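Purine nucleoside phosphorylase (Bacillus licheniformis, PDB 6DZD) probably catalyses zinc-dependent phosphorolysis of adenosine, inosine and S-methyl-5'-thioadenosine, and probably deaminates adenosine as well. Local coordinates at residues K200-P205 / K211-I216; K153-G158 / K226-Q231; G146-G151 / A161-M166; L204-E209 / L233-I238. One frame throughout, in Å; residues are numbered along the deposited sequence.

Overall arrangement
Contacts 1, 2 and 3 are buried, whereas contact 4 lies at the surface. Helix 225-236 serves both contact 2 and contact 4: its first half meets helix 152-157, its C-terminal end the loop after helix 195-201. L204 and P205, in that loop, are shared by contacts 1 and 4, and L204 also packs on V228 of contact 2. Contact 3 joins strand 144-150 to helix 159-169, and its A150 touches T155 and N229 of contact 2. The chemistry follows the place: one amide-hydroxyl hydrogen bond in contact 2, a lone methionine in contact 3, an aromatic ring against isoleucine and arginine in contact 1, and a histidine against proline and leucine in contact 4.

Contact 1: residues K200-P205 / K211-I216; sequences KIRNLP and KAFLTI. With K (potassium ion), chain D.
This is a mainly apolar helix-end to strand contact, in which F213 of the short edge strand 213-215 of a three-stranded antiparallel sheet reaches I201 and R202 at the end of helix 195-201. A type I beta turn from I201 to L204 follows on the helix, with L204 N bonded back to I201 O at 2.9 Å. With chi1 at 54°, F213 CG sits between the backbone N and the carbonyl carbon, and the ring is sent toward the turn. I201 slides past the ring in the opposite direction, and its CG2 methyl lies 4.1 Å from F213 CE2. R202 crosses the phenylalanine at about a right angle, the planes of guanidinium and ring 81° apart, so the two groups do not stack. R202 NH1 lies 4.1 Å from F213 CZ, approaching the ring obliquely. Outside the contact, I201 rests on T155 and A156 of helix 152-157, and F213 on L223 of the neighbouring strand. Cutting F213 back to an alanine is likely to leave I201 CG2 and R202 NH1 without the ring they share. The backbone of F213 also binds a potassium ion with D210 O, F213 O lying 2.6 Å from the metal.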
loop_
_atom_site.group_PDB
_atom_site.type_symbol
_atom_site.label_atom_id
_atom_site.label_comp_id
_atom_site.label_asym_id
_atom_site.label_seq_id
_atom_site.Cartn_x
_atom_site.Cartn_y
_atom_site.Cartn_z
ATOM N N LYS A 200 14.248 15.549 -4.153
ATOM C CA LYS A 200 14.112 14.273 -4.840
ATOM C C LYS A 200 12.746 14.143 -5.509
ATOM O O LYS A 200 12.639 13.589 -6.609
ATOM C CB LYS A 200 14.345 13.135 -3.847
ATOM C CG LYS A 200 15.796 12.694 -3.689
ATOM C CD LYS A 200 15.961 11.707 -2.535
ATOM C CE LYS A 200 17.048 10.702 -2.836
ATOM N NZ LYS A 200 18.312 11.405 -3.184
ATOM N N ILE A 201 11.701 14.688 -4.887
ATOM C CA ILE A 201 10.378 14.712 -5.503
ATOM C C ILE A 201 10.390 15.563 -6.776
ATOM O O ILE A 201 9.957 15.124 -7.854
ATOM C CB ILE A 201 9.339 15.226 -4.490
ATOM C CG1 ILE A 201 9.219 14.274 -3.284
ATOM C CG2 ILE A 201 8.007 15.455 -5.167
ATOM C CD1 ILE A 201 8.612 12.901 -3.583
ATOM N N ARG A 202 10.888 16.798 -6.674
ATOM C CA ARG A 202 10.844 17.689 -7.823
ATOM C C ARG A 202 11.712 17.195 -8.981
ATOM O O ARG A 202 11.673 17.794 -10.065
ATOM C CB ARG A 202 11.221 19.104 -7.377
ATOM C CG ARG A 202 12.627 19.521 -7.659
ATOM C CD ARG A 202 12.802 21.005 -7.404
ATOM N NE ARG A 202 13.017 21.339 -5.992
ATOM C CZ ARG A 202 12.300 22.241 -5.319
ATOM N NH1 ARG A 202 11.314 22.896 -5.930
ATOM N NH2 ARG A 202 12.572 22.495 -4.041
ATOM N N ASN A 203 12.484 16.121 -8.784
ATOM C CA ASN A 203 13.273 15.503 -9.841
ATOM C C ASN A 203 12.559 14.347 -10.513
ATOM O O ASN A 203 13.167 13.643 -11.327
ATOM C CB ASN A 203 14.615 15.024 -9.298
ATOM C CG ASN A 203 15.747 15.975 -9.644
ATOM O OD1 ASN A 203 15.623 16.826 -10.553
ATOM N ND2 ASN A 203 16.865 15.842 -8.927
ATOM N N LEU A 204 11.283 14.143 -10.194
ATOM C CA LEU A 204 10.497 13.135 -10.880
ATOM C C LEU A 204 10.224 13.589 -12.310
ATOM O O LEU A 204 10.185 14.794 -12.589
ATOM C CB LEU A 204 9.176 12.891 -10.144
ATOM C CG LEU A 204 9.236 11.880 -8.992
ATOM C CD1 LEU A 204 8.193 12.146 -7.936
ATOM C CD2 LEU A 204 9.103 10.449 -9.512
ATOM N N PRO A 205 10.033 12.638 -13.242
ATOM C CA PRO A 205 9.795 13.005 -14.647
ATOM C C PRO A 205 8.485 13.750 -14.853
ATOM O O PRO A 205 8.047 13.949 -15.989
ATOM C CB PRO A 205 9.795 11.650 -15.374
ATOM C CG PRO A 205 9.546 10.631 -14.297
ATOM C CD PRO A 205 10.195 11.184 -13.070
ATOM N N LYS A 211 2.827 20.908 -8.019
ATOM C CA LYS A 211 1.412 20.951 -7.687
ATOM C C LYS A 211 1.118 20.224 -6.376
ATOM O O LYS A 211 0.100 20.513 -5.740
ATOM C CB LYS A 211 0.575 20.343 -8.824
ATOM C CG LYS A 211 0.500 21.197 -10.059
ATOM C CD LYS A 211 -0.547 20.670 -11.028
ATOM N N ALA A 212 2.006 19.337 -5.921
ATOM C CA ALA A 212 1.724 18.510 -4.752
ATOM C C ALA A 212 2.411 18.976 -3.477
ATOM O O ALA A 212 2.311 18.287 -2.453
ATOM C CB ALA A 212 2.102 17.053 -5.023
ATOM N N PHE A 213 3.174 20.063 -3.522
ATOM C CA PHE A 213 3.817 20.554 -2.317
ATOM C C PHE A 213 3.798 22.072 -2.302
ATOM O O PHE A 213 3.740 22.720 -3.351
ATOM C CB PHE A 213 5.256 20.023 -2.170
ATOM C CG PHE A 213 6.144 20.276 -3.357
ATOM C CD1 PHE A 213 6.725 21.520 -3.556
ATOM C CD2 PHE A 213 6.441 19.252 -4.253
ATOM C CE1 PHE A 213 7.561 21.753 -4.643
ATOM C CE2 PHE A 213 7.276 19.475 -5.329
ATOM C CZ PHE A 213 7.836 20.729 -5.525
ATOM N N LEU A 214 3.832 22.639 -1.095
ATOM C CA LEU A 214 3.970 24.077 -0.918
ATOM C C LEU A 214 5.041 24.326 0.133
ATOM O O LEU A 214 5.537 23.395 0.782
ATOM C CB LEU A 214 2.650 24.752 -0.511
ATOM C CG LEU A 214 2.004 24.382 0.836
ATOM C CD1 LEU A 214 2.531 25.225 2.028
ATOM C CD2 LEU A 214 0.485 24.523 0.701
ATOM N N THR A 215 5.382 25.604 0.283
ATOM C CA THR A 215 6.393 26.086 1.219
ATOM C C THR A 215 5.696 26.774 2.389
ATOM O O THR A 215 5.004 27.780 2.195
ATOM C CB THR A 215 7.359 27.065 0.537
ATOM O OG1 THR A 215 8.100 26.398 -0.497
ATOM C CG2 THR A 215 8.328 27.671 1.551
ATOM N N ILE A 216 5.847 26.222 3.590
ATOM C CA ILE A 216 5.398 26.928 4.790
ATOM C C ILE A 216 6.368 28.063 5.120
ATOM O O ILE A 216 5.998 29.247 5.193
ATOM C CB ILE A 216 5.259 25.937 5.957
ATOM C CG1 ILE A 216 4.279 24.817 5.560
ATOM C CG2 ILE A 216 4.813 26.659 7.216
ATOM C CD1 ILE A 216 4.406 23.536 6.344
HETATM K K K D . 3.673 24.659 -5.079
#

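Contact 2: residues K153-G158 / K226-Q231; sequences KGTALG and KEVNRQ
T155 and N229 meet in a buried helix-helix contact, where the short helix 152-157, which follows strand 144-150 of a six-stranded mixed sheet, lies against helix 225-236. Their side chains approach at a slant. N229 CG is anti to its carbonyl carbon (chi1 -78°), and the amide swings from there toward the threonine. N229 ND2 donates to T155 OG1 over 3.0 Å with an N-H...O angle of 160°, and the hydroxyl lies close to the amide plane. Both polar groups have a second partner one helical turn back: T155 OG1 is bonded to G151 O, N229 ND2 to L225 O. The two helices are thus tied by a relay from backbone carbonyl to side chain to side chain to backbone carbonyl, all in the interior. T155 CG2 lies between the two residues facing it, 3.5 Å from N229 ND2 and 3.6 Å from V228 CG1, giving the contact an apolar half beside its polar one. A150 of strand 144-150 touches both T155 and N229, and L204 lies on V228. A leucine in place of N229 would probably leave T155 OG1 and L225 O without the amide N-H groups that now reach them. Helix 152-157 ends just beyond in a Schellman motif at G158, where phi is 73° and G158 N bonds to T155 O at 2.9 Å.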
loop_
_atom_site.group_PDB
_atom_site.type_symbol
_atom_site.label_atom_id
_atom_site.label_comp_id
_atom_site.label_asym_id
_atom_site.label_seq_id
_atom_site.Cartn_x
_atom_site.Cartn_y
_atom_site.Cartn_z
ATOM N N LYS A 153 10.373 8.026 -0.263
ATOM C CA LYS A 153 11.457 7.453 -1.060
ATOM C C LYS A 153 10.910 6.712 -2.274
ATOM O O LYS A 153 11.273 7.008 -3.423
ATOM C CB LYS A 153 12.294 6.498 -0.215
ATOM C CG LYS A 153 13.286 7.181 0.654
ATOM C CD LYS A 153 13.778 6.275 1.781
ATOM C CE LYS A 153 14.901 6.974 2.585
ATOM N NZ LYS A 153 15.678 6.053 3.495
ATOM N N GLY A 154 10.017 5.748 -2.033
ATOM C CA GLY A 154 9.429 5.015 -3.141
ATOM C C GLY A 154 8.678 5.921 -4.078
ATOM O O GLY A 154 8.566 5.634 -5.267
ATOM N N THR A 155 8.165 7.033 -3.562
ATOM C CA THR A 155 7.482 7.980 -4.426
ATOM C C THR A 155 8.483 8.691 -5.320
ATOM O O THR A 155 8.321 8.723 -6.546
ATOM C CB THR A 155 6.656 8.949 -3.582
ATOM O OG1 THR A 155 5.673 8.185 -2.866
ATOM C CG2 THR A 155 5.943 9.981 -4.473
ATOM N N ALA A 156 9.562 9.205 -4.729
ATOM C CA ALA A 156 10.608 9.823 -5.533
ATOM C C ALA A 156 11.206 8.833 -6.533
ATOM O O ALA A 156 11.612 9.228 -7.624
ATOM C CB ALA A 156 11.689 10.398 -4.612
ATOM N N LEU A 157 11.240 7.541 -6.201
ATOM C CA LEU A 157 11.755 6.554 -7.141
ATOM C C LEU A 157 10.769 6.238 -8.250
ATOM O O LEU A 157 11.179 5.690 -9.281
ATOM C CB LEU A 157 12.116 5.257 -6.420
ATOM C CG LEU A 157 13.428 5.296 -5.631
ATOM C CD1 LEU A 157 13.524 4.115 -4.650
ATOM C CD2 LEU A 157 14.641 5.350 -6.546
ATOM N N GLY A 158 9.496 6.582 -8.069
ATOM C CA GLY A 158 8.480 6.265 -9.054
ATOM C C GLY A 158 8.120 4.795 -9.075
ATOM O O GLY A 158 7.854 4.241 -10.152
ATOM N N LYS A 226 -0.017 11.154 -1.910
ATOM C CA LYS A 226 -0.998 10.501 -2.773
ATOM C C LYS A 226 -1.065 11.179 -4.136
ATOM O O LYS A 226 -1.290 10.522 -5.157
ATOM C CB LYS A 226 -2.381 10.539 -2.120
ATOM C CG LYS A 226 -2.553 9.799 -0.804
ATOM C CD LYS A 226 -3.990 9.969 -0.322
ATOM C CE LYS A 226 -4.145 9.614 1.127
ATOM N NZ LYS A 226 -5.443 10.107 1.673
ATOM N N GLU A 227 -0.896 12.499 -4.165
ATOM C CA GLU A 227 -1.085 13.233 -5.409
ATOM C C GLU A 227 0.088 13.031 -6.354
ATOM O O GLU A 227 -0.100 12.946 -7.571
ATOM C CB GLU A 227 -1.308 14.717 -5.108
ATOM C CG GLU A 227 -1.578 15.584 -6.325
ATOM C CD GLU A 227 -2.850 15.204 -7.090
ATOM O OE1 GLU A 227 -3.667 14.376 -6.593
ATOM O OE2 GLU A 227 -3.022 15.758 -8.203
ATOM N N VAL A 228 1.303 12.976 -5.816
ATOM C CA VAL A 228 2.449 12.683 -6.659
ATOM C C VAL A 228 2.296 11.306 -7.269
ATOM O O VAL A 228 2.617 11.091 -8.443
ATOM C CB VAL A 228 3.753 12.792 -5.858
ATOM C CG1 VAL A 228 4.939 12.589 -6.778
ATOM C CG2 VAL A 228 3.826 14.122 -5.139
ATOM N N ASN A 229 1.823 10.344 -6.480
ATOM C CA ASN A 229 1.606 9.018 -7.033
ATOM C C ASN A 229 0.480 9.025 -8.063
ATOM O O ASN A 229 0.614 8.423 -9.136
ATOM C CB ASN A 229 1.345 8.023 -5.912
ATOM C CG ASN A 229 2.618 7.607 -5.220
ATOM O OD1 ASN A 229 3.345 6.741 -5.703
ATOM N ND2 ASN A 229 2.912 8.236 -4.097
ATOM N N ARG A 230 -0.624 9.718 -7.780
ATOM C CA ARG A 230 -1.659 9.825 -8.800
ATOM C C ARG A 230 -1.099 10.444 -10.072
ATOM O O ARG A 230 -1.404 9.989 -11.180
ATOM C CB ARG A 230 -2.842 10.630 -8.288
ATOM C CG ARG A 230 -4.014 10.599 -9.233
ATOM C CD ARG A 230 -4.905 11.832 -9.044
ATOM N NE ARG A 230 -4.252 13.056 -9.494
ATOM C CZ ARG A 230 -4.162 13.406 -10.775
ATOM N NH1 ARG A 230 -3.553 14.530 -11.127
ATOM N NH2 ARG A 230 -4.682 12.619 -11.709
ATOM N N GLN A 231 -0.251 11.460 -9.929
ATOM C CA GLN A 231 0.368 12.063 -11.099
ATOM C C GLN A 231 1.245 11.057 -11.822
ATOM O O GLN A 231 1.271 11.022 -13.056
ATOM C CB GLN A 231 1.170 13.299 -10.696
ATOM C CG GLN A 231 0.323 14.524 -10.408
ATOM C CD GLN A 231 1.139 15.798 -10.279
ATOM O OE1 GLN A 231 2.099 16.017 -11.017
ATOM N NE2 GLN A 231 0.737 16.663 -9.353
#

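Contact 3: residues G146-G151 / A161-M166; sequences GIAHAG and ASMVDM
M163 of helix 159-169 meets I147 and A148 of strand 144-150 through the methyl at the end of its side chain. M163 CE lies 3.7 Å from I147 O and 4.1 Å from I147 C, so the methyl rests against the strand's peptide unit. A148, whose CB points toward the helix, offers its methyl 4.3 Å from M163 CE. The sulfur passes over G146, where a CB would stand 3.7 Å from M163 SD. The side chain of I147 takes no share in this: it points away, to L125 and L127 of another sheet.

The methionine gets there by a folded route. CG is anti to the backbone N (chi1 -172°), and then bends at chi2 (70°) and chi3 (76°) bring CE back over the strand. Further out, F137 of the adjoining strand 133-139 and I91 of strand 91-93 both touch M163, and F137 touches A148 as well, so the thioether lies among aromatic and aliphatic neighbours. The strand itself is held by backbone bonds on both sides, A148 with V135 and I147 with L116.

H149, next along, faces the opposite way from A148: its ND1 is bonded to D114 OD2 and its side chain touches C132, an arrangement consistent with a Cys-His-Asp triad. The helix packs on the other face of the sheet. Across the contact a methyl meets a carbonyl and a second methyl, so the attraction is mainly dispersive, probably with a weak polar component from the S-methyl facing I147 O, and the sheet's face is joined to its helix by fit, not directed bonds.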
loop_
_atom_site.group_PDB
_atom_site.type_symbol
_atom_site.label_atom_id
_atom_site.label_comp_id
_atom_site.label_asym_id
_atom_site.label_seq_id
_atom_site.Cartn_x
_atom_site.Cartn_y
_atom_site.Cartn_z
ATOM N N GLY A 146 -2.021 -6.124 -8.501
ATOM C CA GLY A 146 -0.746 -5.703 -7.957
ATOM C C GLY A 146 -0.921 -4.730 -6.814
ATOM O O GLY A 146 -1.964 -4.088 -6.671
ATOM N N ILE A 147 0.119 -4.636 -5.986
ATOM C CA ILE A 147 0.156 -3.642 -4.919
ATOM C C ILE A 147 1.579 -3.130 -4.771
ATOM O O ILE A 147 2.550 -3.874 -4.931
ATOM C CB ILE A 147 -0.354 -4.182 -3.555
ATOM C CG1 ILE A 147 0.407 -5.448 -3.137
ATOM C CG2 ILE A 147 -1.900 -4.404 -3.570
ATOM C CD1 ILE A 147 0.022 -5.942 -1.763
ATOM N N ALA A 148 1.691 -1.848 -4.438
ATOM C CA ALA A 148 2.973 -1.211 -4.219
ATOM C C ALA A 148 2.933 -0.321 -2.977
ATOM O O ALA A 148 1.933 0.356 -2.693
ATOM C CB ALA A 148 3.381 -0.414 -5.450
ATOM N N HIS A 149 4.072 -0.277 -2.285
ATOM C CA HIS A 149 4.269 0.493 -1.063
ATOM C C HIS A 149 5.170 1.690 -1.358
ATOM O O HIS A 149 6.362 1.517 -1.663
ATOM C CB HIS A 149 4.884 -0.410 0.007
ATOM C CG HIS A 149 5.603 0.324 1.100
ATOM N ND1 HIS A 149 6.976 0.460 1.123
ATOM C CD2 HIS A 149 5.145 0.920 2.228
ATOM C CE1 HIS A 149 7.331 1.127 2.209
ATOM N NE2 HIS A 149 6.240 1.413 2.900
ATOM N N ALA A 150 4.615 2.904 -1.234
ATOM C CA ALA A 150 5.334 4.125 -1.624
ATOM C C ALA A 150 5.339 5.133 -0.485
ATOM O O ALA A 150 4.361 5.861 -0.306
ATOM C CB ALA A 150 4.720 4.764 -2.865
ATOM N N GLY A 151 6.447 5.187 0.265
ATOM C CA GLY A 151 6.738 6.320 1.121
ATOM C C GLY A 151 7.242 7.475 0.279
ATOM O O GLY A 151 7.066 7.507 -0.940
ATOM N N ALA A 161 4.985 4.148 -11.064
ATOM C CA ALA A 161 5.067 4.147 -12.516
ATOM C C ALA A 161 5.765 2.898 -13.030
ATOM O O ALA A 161 5.480 2.450 -14.148
ATOM C CB ALA A 161 5.783 5.401 -13.010
ATOM N N SER A 162 6.671 2.317 -12.235
ATOM C CA SER A 162 7.330 1.085 -12.651
ATOM C C SER A 162 6.349 -0.074 -12.716
ATOM O O SER A 162 6.467 -0.948 -13.576
ATOM C CB SER A 162 8.466 0.746 -11.692
ATOM O OG SER A 162 9.571 1.602 -11.881
ATOM N N MET A 163 5.366 -0.098 -11.829
ATOM C CA MET A 163 4.369 -1.152 -11.920
ATOM C C MET A 163 3.671 -1.102 -13.264
ATOM O O MET A 163 3.475 -2.139 -13.906
ATOM C CB MET A 163 3.349 -1.040 -10.788
ATOM C CG MET A 163 2.427 -2.235 -10.770
ATOM S SD MET A 163 3.300 -3.730 -10.247
ATOM C CE MET A 163 3.398 -3.432 -8.464
ATOM N N VAL A 164 3.283 0.102 -13.699
ATOM C CA VAL A 164 2.586 0.251 -14.970
ATOM C C VAL A 164 3.521 -0.061 -16.131
ATOM O O VAL A 164 3.125 -0.716 -17.104
ATOM C CB VAL A 164 1.988 1.663 -15.090
ATOM C CG1 VAL A 164 1.355 1.839 -16.439
ATOM C CG2 VAL A 164 0.991 1.927 -13.978
ATOM N N ASP A 165 4.777 0.390 -16.050
ATOM C CA ASP A 165 5.733 0.083 -17.110
ATOM C C ASP A 165 6.008 -1.420 -17.179
ATOM O O ASP A 165 6.226 -1.974 -18.266
ATOM C CB ASP A 165 7.021 0.896 -16.913
ATOM C CG ASP A 165 7.871 0.960 -18.186
ATOM O OD1 ASP A 165 7.352 1.404 -19.251
ATOM O OD2 ASP A 165 9.063 0.546 -18.135
ATOM N N MET A 166 6.018 -2.090 -16.017
ATOM C CA MET A 166 6.218 -3.537 -15.958
ATOM C C MET A 166 5.025 -4.291 -16.529
ATOM O O MET A 166 5.203 -5.347 -17.143
ATOM C CB MET A 166 6.492 -3.982 -14.522
ATOM C CG MET A 166 7.441 -5.141 -14.396
ATOM S SD MET A 166 8.350 -5.101 -12.822
ATOM C CE MET A 166 9.911 -4.365 -13.322
#

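Contact 4: residues L204-E209 / L233-I238; sequences LPLQQE and LVHAGI
The C-terminal turn of helix 225-236 meets, at the protein surface, the loop that links helix 195-201 to strand 213-215. H235 on the helix carries the contact with P205 and L206 of the loop. Its CG is anti to the backbone N (chi1 179°), which extends the imidazole outward from the helix to the loop. P205 crosses the histidine at about a right angle. P205 CB lies 3.9 Å from H235 NE2, and CG of the same proline is at 4.1 Å. The backbone of the proline takes part too, since P205 O comes within 3.7 Å of H235 CE1, the carbon between the two ring nitrogens, at an oblique approach to the ring.

L206 covers the near end of the histidine. Its CD2 touches H235 CB at 3.7 Å and H235 CG at 3.9 Å, so one leucine methyl sits where the ring joins its stem while the proline takes the far end. L206 also touches Q231 and L232 of the same helix, and L204, just before the proline, packs on L232. The loop therefore lies along the helix over about one turn.

Behind H235 the helix stops. G237 takes a phi of 120°, where a side chain would run into the preceding carbonyl oxygen. G237 N bonds to V234 O and I238 N to L233 O, the latter at 3.0 Å. This is a Schellman motif, with glycine at the C' position, a common way for helices to end.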
loop_
_atom_site.group_PDB
_atom_site.type_symbol
_atom_site.label_atom_id
_atom_site.label_comp_id
_atom_site.label_asym_id
_atom_site.label_seq_id
_atom_site.Cartn_x
_atom_site.Cartn_y
_atom_site.Cartn_z
ATOM N N LEU A 204 11.283 14.143 -10.194
ATOM C CA LEU A 204 10.497 13.135 -10.880
ATOM C C LEU A 204 10.224 13.589 -12.310
ATOM O O LEU A 204 10.185 14.794 -12.589
ATOM C CB LEU A 204 9.176 12.891 -10.144
ATOM C CG LEU A 204 9.236 11.880 -8.992
ATOM C CD1 LEU A 204 8.193 12.146 -7.936
ATOM C CD2 LEU A 204 9.103 10.449 -9.512
ATOM N N PRO A 205 10.033 12.638 -13.242
ATOM C CA PRO A 205 9.795 13.005 -14.647
ATOM C C PRO A 205 8.485 13.750 -14.853
ATOM O O PRO A 205 8.047 13.949 -15.989
ATOM C CB PRO A 205 9.795 11.650 -15.374
ATOM C CG PRO A 205 9.546 10.631 -14.297
ATOM C CD PRO A 205 10.195 11.184 -13.070
ATOM N N LEU A 206 7.828 14.127 -13.764
ATOM C CA LEU A 206 6.655 14.979 -13.854
ATOM C C LEU A 206 7.088 16.416 -14.088
ATOM O O LEU A 206 8.109 16.868 -13.564
ATOM C CB LEU A 206 5.810 14.887 -12.585
ATOM C CG LEU A 206 5.446 13.472 -12.160
ATOM C CD1 LEU A 206 4.645 13.517 -10.877
ATOM C CD2 LEU A 206 4.674 12.771 -13.251
ATOM N N GLN A 207 6.327 17.123 -14.907
ATOM C CA GLN A 207 6.604 18.535 -15.089
ATOM C C GLN A 207 5.857 19.380 -14.078
ATOM O O GLN A 207 6.335 20.464 -13.716
ATOM C CB GLN A 207 6.232 18.978 -16.510
ATOM N N GLN A 208 4.735 18.881 -13.571
ATOM C CA GLN A 208 3.942 19.585 -12.568
ATOM C C GLN A 208 4.178 18.987 -11.188
ATOM O O GLN A 208 3.240 18.648 -10.452
ATOM C CB GLN A 208 2.465 19.555 -12.948
ATOM N N GLU A 209 5.461 18.819 -10.840
ATOM C CA GLU A 209 5.800 18.222 -9.548
ATOM C C GLU A 209 5.343 19.116 -8.398
ATOM O O GLU A 209 4.862 18.617 -7.372
ATOM C CB GLU A 209 7.312 17.971 -9.454
ATOM C CG GLU A 209 7.878 16.997 -10.488
ATOM N N LEU A 233 0.871 7.776 -11.978
ATOM C CA LEU A 233 0.028 6.829 -12.707
ATOM C C LEU A 233 -0.471 7.430 -14.017
ATOM O O LEU A 233 -0.400 6.783 -15.070
ATOM C CB LEU A 233 -1.152 6.396 -11.837
ATOM C CG LEU A 233 -0.810 5.660 -10.538
ATOM C CD1 LEU A 233 -2.044 5.432 -9.652
ATOM C CD2 LEU A 233 -0.125 4.348 -10.840
ATOM N N VAL A 234 -0.961 8.675 -13.976
ATOM C CA VAL A 234 -1.449 9.325 -15.189
ATOM C C VAL A 234 -0.309 9.484 -16.186
ATOM O O VAL A 234 -0.473 9.264 -17.395
ATOM C CB VAL A 234 -2.087 10.685 -14.853
ATOM C CG1 VAL A 234 -2.543 11.391 -16.129
ATOM C CG2 VAL A 234 -3.241 10.525 -13.867
ATOM N N HIS A 235 0.862 9.883 -15.685
ATOM C CA HIS A 235 2.058 9.932 -16.509
ATOM C C HIS A 235 2.343 8.565 -17.105
ATOM O O HIS A 235 2.683 8.451 -18.287
ATOM C CB HIS A 235 3.224 10.416 -15.653
ATOM C CG HIS A 235 4.532 10.496 -16.372
ATOM N ND1 HIS A 235 4.852 11.533 -17.224
ATOM C CD2 HIS A 235 5.620 9.693 -16.326
ATOM C CE1 HIS A 235 6.072 11.351 -17.691
ATOM N NE2 HIS A 235 6.563 10.248 -17.156
ATOM N N ALA A 236 2.153 7.507 -16.320
ATOM C CA ALA A 236 2.477 6.180 -16.812
ATOM C C ALA A 236 1.502 5.689 -17.871
ATOM O O ALA A 236 1.799 4.702 -18.550
ATOM C CB ALA A 236 2.532 5.198 -15.655
ATOM N N GLY A 237 0.344 6.322 -18.016
ATOM C CA GLY A 237 -0.607 5.914 -19.032
ATOM C C GLY A 237 -1.940 5.488 -18.477
ATOM O O GLY A 237 -2.825 5.090 -19.246
ATOM N N ILE A 238 -2.138 5.506 -17.177
ATOM C CA ILE A 238 -3.454 5.154 -16.654
ATOM C C ILE A 238 -4.368 6.364 -16.811
ATOM O O ILE A 238 -3.981 7.473 -16.399
ATOM C CB ILE A 238 -3.356 4.721 -15.198
ATOM C CG1 ILE A 238 -2.545 3.434 -15.082
ATOM C CG2 ILE A 238 -4.724 4.505 -14.643
ATOM C CD1 ILE A 238 -2.544 2.872 -13.685
#